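Local coordinates for protein arginase (Glaciozyma antarctica, PDB 5YNL) that probably hydrolyses L-arginine to L-ornithine and urea, as the cold-adapted arginase of a psychrophilic yeast, at residues 56-61 with 88-93; 140-143 with 147-150. All coordinates share one frame; numbering follows the deposited sequence.

Interaction 1: residues 56-61 with 88-93; sequences RTAGIV and NDIENL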
loop_
_atom_site.group_PDB
_atom_site.type_symbol
_atom_site.label_atom_id
_atom_site.label_comp_id
_atom_site.label_asym_id
_atom_site.label_seq_id
_atom_site.Cartn_x
_atom_site.Cartn_y
_atom_site.Cartn_z
ATOM N N ARG A 56 19.932 6.384 5.354
ATOM C CA ARG A 56 18.687 5.999 4.651
ATOM C C ARG A 56 18.610 4.545 4.141
ATOM O O ARG A 56 19.388 4.126 3.268
ATOM C CB ARG A 56 18.388 6.955 3.479
ATOM C CG ARG A 56 17.857 8.334 3.868
ATOM C CD ARG A 56 16.822 8.256 4.990
ATOM N NE ARG A 56 16.175 9.541 5.270
ATOM C CZ ARG A 56 16.735 10.542 5.944
ATOM N NH1 ARG A 56 17.973 10.432 6.400
ATOM N NH2 ARG A 56 16.059 11.662 6.148
ATOM N N THR A 57 17.648 3.785 4.656
ATOM C CA THR A 57 17.598 2.379 4.306
ATOM C C THR A 57 16.248 1.945 3.790
ATOM O O THR A 57 15.217 2.214 4.412
ATOM C CB THR A 57 18.012 1.490 5.474
ATOM O OG1 THR A 57 19.197 2.028 6.077
ATOM C CG2 THR A 57 18.290 0.065 4.975
ATOM N N ALA A 58 16.270 1.279 2.633
ATOM C CA ALA A 58 15.061 0.742 2.011
ATOM C C ALA A 58 14.933 -0.724 2.400
ATOM O O ALA A 58 15.807 -1.522 2.078
ATOM C CB ALA A 58 15.115 0.887 0.472
ATOM N N GLY A 59 13.862 -1.072 3.107
ATOM C CA GLY A 59 13.597 -2.462 3.423
ATOM C C GLY A 59 12.817 -3.083 2.283
ATOM O O GLY A 59 11.868 -2.482 1.759
ATOM N N ILE A 60 13.208 -4.282 1.881
ATOM C CA ILE A 60 12.523 -4.920 0.774
ATOM C C ILE A 60 11.942 -6.257 1.203
ATOM O O ILE A 60 12.686 -7.160 1.617
ATOM C CB ILE A 60 13.458 -5.081 -0.450
ATOM C CG1 ILE A 60 13.743 -3.706 -1.066
ATOM C CG2 ILE A 60 12.832 -6.002 -1.494
ATOM C CD1 ILE A 60 14.635 -3.753 -2.258
ATOM N N VAL A 61 10.615 -6.379 1.132
ATOM C CA VAL A 61 9.989 -7.674 1.392
ATOM C C VAL A 61 9.081 -8.088 0.234
ATOM O O VAL A 61 8.112 -7.399 -0.104
ATOM C CB VAL A 61 9.305 -7.793 2.819
ATOM C CG1 VAL A 61 9.785 -6.693 3.787
ATOM C CG2 VAL A 61 7.795 -7.819 2.737
ATOM N N ASN A 88 19.355 -1.960 -7.743
ATOM C CA ASN A 88 20.347 -1.004 -8.221
ATOM C C ASN A 88 19.755 0.420 -8.383
ATOM O O ASN A 88 20.399 1.418 -8.030
ATOM C CB ASN A 88 20.962 -1.525 -9.525
ATOM C CG ASN A 88 22.230 -0.798 -9.911
ATOM O OD1 ASN A 88 23.304 -1.049 -9.357
ATOM N ND2 ASN A 88 22.119 0.096 -10.884
ATOM N N ASP A 89 18.527 0.514 -8.897
ATOM C CA ASP A 89 17.837 1.803 -8.992
ATOM C C ASP A 89 17.759 2.497 -7.642
ATOM O O ASP A 89 18.035 3.693 -7.527
ATOM C CB ASP A 89 16.412 1.625 -9.537
ATOM C CG ASP A 89 16.385 1.324 -11.022
ATOM O OD1 ASP A 89 17.424 1.504 -11.684
ATOM O OD2 ASP A 89 15.315 0.926 -11.520
ATOM N N ILE A 90 17.387 1.728 -6.628
ATOM C CA ILE A 90 17.185 2.254 -5.286
ATOM C C ILE A 90 18.515 2.750 -4.714
ATOM O O ILE A 90 18.596 3.842 -4.134
ATOM C CB ILE A 90 16.538 1.179 -4.366
ATOM C CG1 ILE A 90 15.071 0.947 -4.749
ATOM C CG2 ILE A 90 16.603 1.573 -2.911
ATOM C CD1 ILE A 90 14.328 -0.017 -3.820
ATOM N N GLU A 91 19.558 1.953 -4.896
ATOM C CA GLU A 91 20.891 2.319 -4.453
ATOM C C GLU A 91 21.442 3.564 -5.184
ATOM O O GLU A 91 22.052 4.431 -4.559
ATOM C CB GLU A 91 21.835 1.089 -4.531
ATOM C CG GLU A 91 21.787 0.226 -3.244
ATOM C CD GLU A 91 22.398 -1.175 -3.379
ATOM O OE1 GLU A 91 22.524 -1.682 -4.518
ATOM O OE2 GLU A 91 22.742 -1.782 -2.335
ATOM N N ASN A 92 21.201 3.666 -6.490
ATOM C CA ASN A 92 21.599 4.850 -7.258
ATOM C C ASN A 92 20.973 6.146 -6.739
ATOM O O ASN A 92 21.464 7.235 -7.026
ATOM C CB ASN A 92 21.239 4.694 -8.742
ATOM C CG ASN A 92 21.983 3.557 -9.422
ATOM O OD1 ASN A 92 23.156 3.296 -9.135
ATOM N ND2 ASN A 92 21.303 2.881 -10.344
ATOM N N LEU A 93 19.880 6.025 -5.992
ATOM C CA LEU A 93 19.168 7.182 -5.469
ATOM C C LEU A 93 19.666 7.540 -4.072
ATOM O O LEU A 93 19.050 8.368 -3.377
ATOM C CB LEU A 93 17.657 6.921 -5.421
ATOM C CG LEU A 93 16.934 6.783 -6.765
ATOM C CD1 LEU A 93 15.461 6.404 -6.594
ATOM C CD2 LEU A 93 17.052 8.072 -7.562
#

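Interaction 2: residues 140-143 with 147-150; sequences AHAS and LTVT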
loop_
_atom_site.group_PDB
_atom_site.type_symbol
_atom_site.label_atom_id
_atom_site.label_comp_id
_atom_site.label_asym_id
_atom_site.label_seq_id
_atom_site.Cartn_x
_atom_site.Cartn_y
_atom_site.Cartn_z
ATOM N N ALA A 140 10.004 -5.695 11.301
ATOM C CA ALA A 140 11.456 -5.810 11.430
ATOM C C ALA A 140 12.144 -4.638 10.744
ATOM O O ALA A 140 12.919 -3.913 11.356
ATOM C CB ALA A 140 11.935 -7.124 10.835
ATOM N N HIS A 141 11.847 -4.456 9.465
ATOM C CA HIS A 141 12.304 -3.279 8.735
ATOM C C HIS A 141 11.760 -1.978 9.344
ATOM O O HIS A 141 12.517 -1.034 9.557
ATOM C CB HIS A 141 11.940 -3.398 7.252
ATOM C CG HIS A 141 12.629 -4.532 6.557
ATOM N ND1 HIS A 141 13.870 -4.403 5.978
ATOM C CD2 HIS A 141 12.255 -5.821 6.370
ATOM C CE1 HIS A 141 14.229 -5.562 5.445
ATOM N NE2 HIS A 141 13.268 -6.436 5.672
ATOM N N ALA A 142 10.456 -1.932 9.619
ATOM C CA ALA A 142 9.833 -0.758 10.241
ATOM C C ALA A 142 10.498 -0.350 11.568
ATOM O O ALA A 142 10.833 0.818 11.782
ATOM C CB ALA A 142 8.345 -0.998 10.455
ATOM N N SER A 143 10.693 -1.310 12.463
ATOM C CA SER A 143 11.282 -1.017 13.773
ATOM C C SER A 143 12.755 -0.597 13.719
ATOM O O SER A 143 13.441 -0.620 14.737
ATOM C CB SER A 143 11.157 -2.238 14.675
ATOM O OG SER A 143 11.957 -3.291 14.173
ATOM N N LEU A 147 12.466 2.379 5.273
ATOM C CA LEU A 147 11.224 2.530 4.521
ATOM C C LEU A 147 10.982 1.143 3.937
ATOM O O LEU A 147 11.797 0.674 3.156
ATOM C CB LEU A 147 11.400 3.570 3.408
ATOM C CG LEU A 147 10.173 4.276 2.820
ATOM C CD1 LEU A 147 10.633 5.449 1.977
ATOM C CD2 LEU A 147 9.332 3.307 1.992
ATOM N N THR A 148 9.913 0.463 4.347
ATOM C CA THR A 148 9.673 -0.916 3.901
ATOM C C THR A 148 8.910 -0.946 2.575
ATOM O O THR A 148 7.735 -0.541 2.499
ATOM C CB THR A 148 8.884 -1.709 4.935
ATOM O OG1 THR A 148 9.443 -1.463 6.235
ATOM C CG2 THR A 148 8.912 -3.198 4.608
ATOM N N VAL A 149 9.581 -1.416 1.532
ATOM C CA VAL A 149 8.954 -1.578 0.228
ATOM C C VAL A 149 8.425 -3.007 0.139
ATOM O O VAL A 149 9.213 -3.950 0.024
ATOM C CB VAL A 149 9.955 -1.302 -0.932
ATOM C CG1 VAL A 149 9.276 -1.454 -2.291
ATOM C CG2 VAL A 149 10.574 0.102 -0.797
ATOM N N THR A 150 7.103 -3.182 0.213
ATOM C CA THR A 150 6.550 -4.524 0.041
ATOM C C THR A 150 6.146 -4.747 -1.405
ATOM O O THR A 150 5.289 -4.022 -1.964
ATOM C CB THR A 150 5.373 -4.853 0.963
ATOM O OG1 THR A 150 5.679 -4.453 2.302
ATOM C CG2 THR A 150 5.116 -6.351 0.948
#

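Interaction 1: residues 56-61 with 88-93
Ile90 meets the strand with two separate branches, one methyl for each of two residues on the same face. Its CG2 lies over Ala58, 3.8 Å from Ala58 CB, and its CD1 reaches Ile60, coming within 4.1 Å of Ile60 CD1. The two isoleucines approach tip to tip, each with CD1 fully extended from CA (chi2 -175° in Ile90, -180° in Ile60), and it is this length that lets the terminal methyls touch across the gap. The Ala58 contact is more direct: Ala58 has only CB to offer, and the CG2 branch of Ile90 stands nearly in line with the bond that carries this methyl away from the strand. Ile90 CD1 also lies 4.5 Å from Ala58 CB, so the alanine sits beneath the fork of the isoleucine. All three side chains are buried and the contact is purely apolar, with 7.7 Å between Ala58 CA and Ile90 CA.

Here helix 86-92 is laid on strand 57-63 within the first beta-alpha-beta unit of the arginase fold, a parallel sheet with helices on both faces; the chain runs on from this helix into the edge strand 96-99. That strand widens the apolar layer, since Val97 is touched by both Ile60 and Ile90, and Phe99 by Ile60.

Behind Ile90 the backbone carries on with Asn92 N donating to Asn88 O at 2.8 Å, and Leu93 N donates to Ile90 O at 3.1 Å and, weakly, to Asp89 O. Next to Ile90, the Asp89 carboxylate forms salt bridges through OD2 with Arg350 and Arg354, tying this helix to helix 345-356.

Interaction 2: residues 140-143 with 147-150
His141 overlaps the side chain of Thr148 with its CB rather than with its imidazole: the methylene carbon lies 3.3 Å from Thr148 OG1 and 4.0 Å from Thr148 CG2, so both branches of the threonine press on it. This is the alpha-to-beta joint of a beta-alpha-beta crossover in the arginase fold, where helix 124-142 ends and, after a short turn, the chain enters strand 147-152 in the interior of the parallel sheet. The approach is close, with His141 CA and Thr148 CA only 6.0 Å apart.

The threonine straddles the methylene. Its CG2 stands anti to the backbone N of Thr148 and OG1 beside that N (chi1 -45°), which presents methyl and hydroxyl together to the helix. From CB the imidazole continues past the threonine, and its CG comes to 4.4 Å from Thr148 CG2 in an oblique approach. The polar end of the ring is held by a residue of the turn: His141 ND1 is hydrogen-bonded to Gln146 OE1, which restrains the rotation of the imidazole where it lies against strand 57-63. Val61 of that neighbouring strand touches both His141 and Thr148, and Val138, one helical turn before His141, also packs on Thr148.

Ser143 is the first residue to leave helical geometry, and its OG lies within bonding reach of the carbonyl oxygens of Tyr139 and Ala140, a choice its one proton leaves unsettled. Ala142 contributes more modestly, its CB lying 4.4 Å from Thr148 OG1, while its backbone N stands 3.6 Å from that same oxygen.

From the N terminus, the chain first forms strand 57-63, and interaction 1 closes a 26-residue excursion by bringing helix 86-92 back onto it. Strand 96-99 and helix 124-142 follow before interaction 2 closes the short turn 143-146. The two contacts therefore lie in series, neither nested nor crossed, with centres about 11 Å apart. Strands 57-63 and 147-152 are neighbours in the sheet, joined by probable hydrogen bonds of Gly59 with Leu147 and Val149. The helices take opposite faces: Ala58 and Ile60 point toward helix 86-92, whereas Val61 faces helix 124-142, so strand 57-63 is sandwiched between them.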